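Local coordinates for protein ORF14 (Streptomyces clavuligerus, PDB 2WPX) that binds acetyl-CoA and is probably an N-acetyltransferase of the tandem GNAT type, from the clavulanic acid biosynthesis pathway, at residues G35-V47 and V254-Q266. Sequence-based numbering, arbitrary orientation.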
loop_
_atom_site.group_PDB
_atom_site.type_symbol
_atom_site.label_atom_id
_atom_site.label_comp_id
_atom_site.label_asym_id
_atom_site.label_seq_id
_atom_site.Cartn_x
_atom_site.Cartn_y
_atom_site.Cartn_z
ATOM N N GLY A 35 11.653 5.877 -11.350
ATOM C CA GLY A 35 10.886 4.652 -11.108
ATOM C C GLY A 35 9.463 4.732 -11.642
ATOM O O GLY A 35 9.192 5.475 -12.544
ATOM N N PRO A 36 8.553 3.935 -11.075
ATOM C CA PRO A 36 7.128 3.961 -11.443
ATOM C C PRO A 36 6.471 5.294 -11.082
ATOM O O PRO A 36 6.889 5.967 -10.159
ATOM C CB PRO A 36 6.526 2.841 -10.593
ATOM C CG PRO A 36 7.719 2.027 -10.133
ATOM C CD PRO A 36 8.855 2.939 -10.040
ATOM N N ARG A 37 5.458 5.694 -11.827
ATOM C CA ARG A 37 4.672 6.827 -11.416
ATOM C C ARG A 37 4.393 6.683 -9.909
ATOM O O ARG A 37 3.922 5.632 -9.444
ATOM C CB ARG A 37 3.380 6.846 -12.220
ATOM C CG ARG A 37 2.562 8.072 -11.942
ATOM C CD ARG A 37 1.307 8.017 -12.710
ATOM N NE ARG A 37 0.541 9.216 -12.439
ATOM C CZ ARG A 37 -0.561 9.526 -13.094
ATOM N NH1 ARG A 37 -0.996 8.720 -14.030
ATOM N NH2 ARG A 37 -1.213 10.632 -12.816
ATOM N N ALA A 38 4.724 7.698 -9.130
ATOM C CA ALA A 38 4.543 7.561 -7.699
ATOM C C ALA A 38 4.594 8.881 -6.990
ATOM O O ALA A 38 5.230 9.822 -7.473
ATOM C CB ALA A 38 5.614 6.537 -7.058
ATOM N N ALA A 39 3.928 8.964 -5.825
ATOM C CA ALA A 39 4.161 10.118 -4.965
ATOM C C ALA A 39 5.619 9.980 -4.499
ATOM O O ALA A 39 6.027 8.886 -4.180
ATOM C CB ALA A 39 3.222 10.092 -3.776
ATOM N N PRO A 40 6.396 11.070 -4.508
ATOM C CA PRO A 40 7.736 11.091 -3.858
ATOM C C PRO A 40 7.665 10.530 -2.436
ATOM O O PRO A 40 6.650 10.640 -1.759
ATOM C CB PRO A 40 8.100 12.578 -3.782
ATOM C CG PRO A 40 7.187 13.256 -4.921
ATOM C CD PRO A 40 5.953 12.392 -5.002
ATOM N N PRO A 41 8.735 9.903 -1.999
ATOM C CA PRO A 41 8.799 9.342 -0.661
ATOM C C PRO A 41 8.705 10.487 0.274
ATOM O O PRO A 41 9.293 11.503 0.002
ATOM C CB PRO A 41 10.197 8.733 -0.595
ATOM C CG PRO A 41 10.547 8.462 -2.001
ATOM C CD PRO A 41 9.938 9.605 -2.791
ATOM N N CYS A 42 7.869 10.348 1.299
ATOM C CA CYS A 42 7.812 11.291 2.417
ATOM C C CYS A 42 8.744 10.771 3.533
ATOM O O CYS A 42 8.568 9.666 4.067
ATOM C CB CYS A 42 6.364 11.381 2.917
ATOM S SG CYS A 42 6.156 12.114 4.504
ATOM N N ASN A 43 9.725 11.581 3.874
ATOM C CA ASN A 43 10.700 11.247 4.913
ATOM C C ASN A 43 10.137 10.978 6.282
ATOM O O ASN A 43 10.625 10.106 6.989
ATOM C CB ASN A 43 11.788 12.321 4.944
ATOM C CG ASN A 43 12.632 12.267 3.681
ATOM O OD1 ASN A 43 12.496 11.342 2.924
ATOM N ND2 ASN A 43 13.480 13.241 3.454
ATOM N N VAL A 44 9.115 11.736 6.662
ATOM C CA VAL A 44 8.360 11.417 7.868
ATOM C C VAL A 44 7.779 10.008 7.806
ATOM O O VAL A 44 8.032 9.168 8.684
ATOM C CB VAL A 44 7.276 12.492 8.108
ATOM C CG1 VAL A 44 6.387 12.170 9.403
ATOM C CG2 VAL A 44 8.002 13.892 8.223
ATOM N N ASP A 45 7.015 9.742 6.742
ATOM C CA ASP A 45 6.488 8.393 6.494
ATOM C C ASP A 45 7.596 7.339 6.547
ATOM O O ASP A 45 7.502 6.329 7.274
ATOM C CB ASP A 45 5.786 8.406 5.144
ATOM C CG ASP A 45 5.145 7.097 4.785
ATOM O OD1 ASP A 45 5.017 6.847 3.569
ATOM O OD2 ASP A 45 4.738 6.331 5.691
ATOM N N MET A 46 8.671 7.557 5.785
ATOM C CA MET A 46 9.699 6.512 5.682
ATOM C C MET A 46 10.405 6.209 7.003
ATOM O O MET A 46 10.578 5.049 7.364
ATOM C CB MET A 46 10.741 6.819 4.608
ATOM C CG MET A 46 10.220 6.788 3.181
ATOM S SD MET A 46 9.174 5.412 2.608
ATOM C CE MET A 46 10.047 4.054 3.160
ATOM N N VAL A 47 10.822 7.266 7.688
ATOM C CA VAL A 47 11.563 7.102 8.897
ATOM C C VAL A 47 10.653 6.498 9.939
ATOM O O VAL A 47 11.083 5.658 10.723
ATOM C CB VAL A 47 12.195 8.437 9.407
ATOM C CG1 VAL A 47 12.816 8.215 10.840
ATOM C CG2 VAL A 47 13.237 8.972 8.383
ATOM N N VAL A 254 -9.558 7.677 2.813
ATOM C CA VAL A 254 -8.359 8.244 2.231
ATOM C C VAL A 254 -7.252 8.417 3.337
ATOM O O VAL A 254 -7.520 8.760 4.525
ATOM C CB VAL A 254 -8.639 9.585 1.488
ATOM C CG1 VAL A 254 -7.363 10.204 0.958
ATOM C CG2 VAL A 254 -9.577 9.349 0.288
ATOM N N SER A 255 -6.012 8.203 2.914
ATOM C CA SER A 255 -4.867 8.302 3.767
ATOM C C SER A 255 -4.033 9.420 3.143
ATOM O O SER A 255 -3.940 9.535 1.923
ATOM C CB SER A 255 -4.151 6.929 3.709
ATOM O OG SER A 255 -2.943 6.950 4.393
ATOM N N LYS A 256 -3.443 10.277 3.954
ATOM C CA LYS A 256 -2.688 11.426 3.410
ATOM C C LYS A 256 -1.399 11.519 4.213
ATOM O O LYS A 256 -1.465 11.545 5.426
ATOM C CB LYS A 256 -3.490 12.704 3.624
ATOM C CG LYS A 256 -2.719 13.993 3.412
ATOM C CD LYS A 256 -2.893 14.400 1.922
ATOM C CE LYS A 256 -1.671 15.178 1.354
ATOM N NZ LYS A 256 -0.369 14.413 1.549
ATOM N N THR A 257 -0.242 11.547 3.542
ATOM C CA THR A 257 1.080 11.726 4.208
ATOM C C THR A 257 1.356 13.192 4.635
ATOM O O THR A 257 0.699 14.143 4.178
ATOM C CB THR A 257 2.262 11.149 3.386
ATOM O OG1 THR A 257 2.285 11.763 2.101
ATOM C CG2 THR A 257 2.158 9.661 3.151
ATOM N N THR A 258 2.281 13.369 5.574
ATOM C CA THR A 258 2.714 14.698 5.928
ATOM C C THR A 258 3.229 15.409 4.672
ATOM O O THR A 258 2.833 16.516 4.373
ATOM C CB THR A 258 3.785 14.692 7.060
ATOM O OG1 THR A 258 3.202 14.233 8.273
ATOM C CG2 THR A 258 4.324 16.118 7.338
ATOM N N GLY A 259 4.100 14.760 3.931
ATOM C CA GLY A 259 4.694 15.354 2.727
ATOM C C GLY A 259 3.760 15.230 1.522
ATOM O O GLY A 259 2.785 14.451 1.548
ATOM N N ASN A 260 4.083 15.979 0.458
ATOM C CA ASN A 260 3.398 15.856 -0.824
ATOM C C ASN A 260 1.960 16.324 -0.737
ATOM O O ASN A 260 1.060 15.504 -0.831
ATOM C CB ASN A 260 3.396 14.376 -1.277
ATOM C CG ASN A 260 4.785 13.818 -1.410
ATOM O OD1 ASN A 260 5.044 12.662 -1.061
ATOM N ND2 ASN A 260 5.706 14.635 -1.938
ATOM N N PRO A 261 1.736 17.634 -0.565
ATOM C CA PRO A 261 0.383 18.182 -0.404
ATOM C C PRO A 261 -0.573 17.848 -1.546
ATOM O O PRO A 261 -1.792 17.939 -1.375
ATOM C CB PRO A 261 0.609 19.705 -0.383
ATOM C CG PRO A 261 2.124 19.879 0.002
ATOM C CD PRO A 261 2.806 18.671 -0.545
ATOM N N ALA A 262 -0.038 17.564 -2.719
ATOM C CA ALA A 262 -0.835 17.254 -3.893
ATOM C C ALA A 262 -1.203 15.773 -4.047
ATOM O O ALA A 262 -1.890 15.415 -4.986
ATOM C CB ALA A 262 -0.064 17.738 -5.196
ATOM N N TYR A 263 -0.730 14.902 -3.176
ATOM C CA TYR A 263 -0.994 13.487 -3.390
ATOM C C TYR A 263 -1.821 12.890 -2.254
ATOM O O TYR A 263 -1.711 13.295 -1.129
ATOM C CB TYR A 263 0.309 12.691 -3.511
ATOM C CG TYR A 263 1.099 12.937 -4.766
ATOM C CD1 TYR A 263 1.188 11.945 -5.756
ATOM C CD2 TYR A 263 1.769 14.152 -4.974
ATOM C CE1 TYR A 263 1.899 12.127 -6.872
ATOM C CE2 TYR A 263 2.523 14.343 -6.126
ATOM C CZ TYR A 263 2.562 13.317 -7.056
ATOM O OH TYR A 263 3.275 13.447 -8.185
ATOM N N ALA A 264 -2.652 11.904 -2.557
ATOM C CA ALA A 264 -3.394 11.249 -1.492
ATOM C C ALA A 264 -3.692 9.828 -1.914
ATOM O O ALA A 264 -3.563 9.459 -3.085
ATOM C CB ALA A 264 -4.669 12.066 -1.122
ATOM N N LEU A 265 -3.991 8.995 -0.947
ATOM C CA LEU A 265 -4.209 7.569 -1.249
ATOM C C LEU A 265 -5.664 7.201 -0.903
ATOM O O LEU A 265 -6.132 7.468 0.184
ATOM C CB LEU A 265 -3.154 6.727 -0.523
ATOM C CG LEU A 265 -3.007 5.210 -0.616
ATOM C CD1 LEU A 265 -4.216 4.493 -0.042
ATOM C CD2 LEU A 265 -2.695 4.722 -2.050
ATOM N N GLN A 266 -6.400 6.660 -1.867
ATOM C CA GLN A 266 -7.755 6.173 -1.609
ATOM C C GLN A 266 -7.661 4.752 -1.249
ATOM O O GLN A 266 -7.117 3.959 -2.004
ATOM C CB GLN A 266 -8.653 6.313 -2.839
ATOM C CG GLN A 266 -10.113 5.857 -2.612
ATOM C CD GLN A 266 -10.990 6.085 -3.842
ATOM O OE1 GLN A 266 -11.610 7.149 -3.967
ATOM N NE2 GLN A 266 -11.034 5.095 -4.771
#
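Ala39 and Pro40 lie over one face of the Tyr263 ring. These are CH-pi contacts: Ala39 CA sits 3.9 Å from the centroid of the Tyr263 ring, and Pro40 CD sits 4.3 Å from it, only 20° off the ring normal. The Ala39 methyl lies against the ring near its attachment to CB, with Ala39 CB 3.4 Å from Tyr263 CD1. The Pro40 ring also crosses the Asn260 side chain obliquely.

The Cys42 sulfur serves both segments. Cys42 is the N-cap of helix 43-51, and its SG accepts from Asp45 N at 3.4 Å in a nearly straight capping bond (176°). With SG anti to the backbone N (chi1 164°), the same sulfur also takes one weak bond from Gly259 N across the contact. Thr257 OG1 donates to Gly259 O at 2.8 Å. Lys256 NZ reaches forward to Thr257 O and Asn260 O, so one ammonium group holds these two carbonyls near each other.

Beside the cap, Cys42 CB packs on Thr257 CB at 4.1 Å. The Thr257 methyl, CG2, lies 4.0 Å from Asp45 OD1. The Asp45 carboxylate is held by salt bridges to Arg231 and Arg233, which tie the start of the helix to the second GNAT region.

Asn260 to Tyr263 form a type I turn, closed by Tyr263 N to Asn260 O, in the beta hairpin of strands 247-256 and 263-271. The contact thus sets a hairpin connection of the second GNAT region against a helix N-terminus of the first, an interface between the two halves of a tandem GNAT protein.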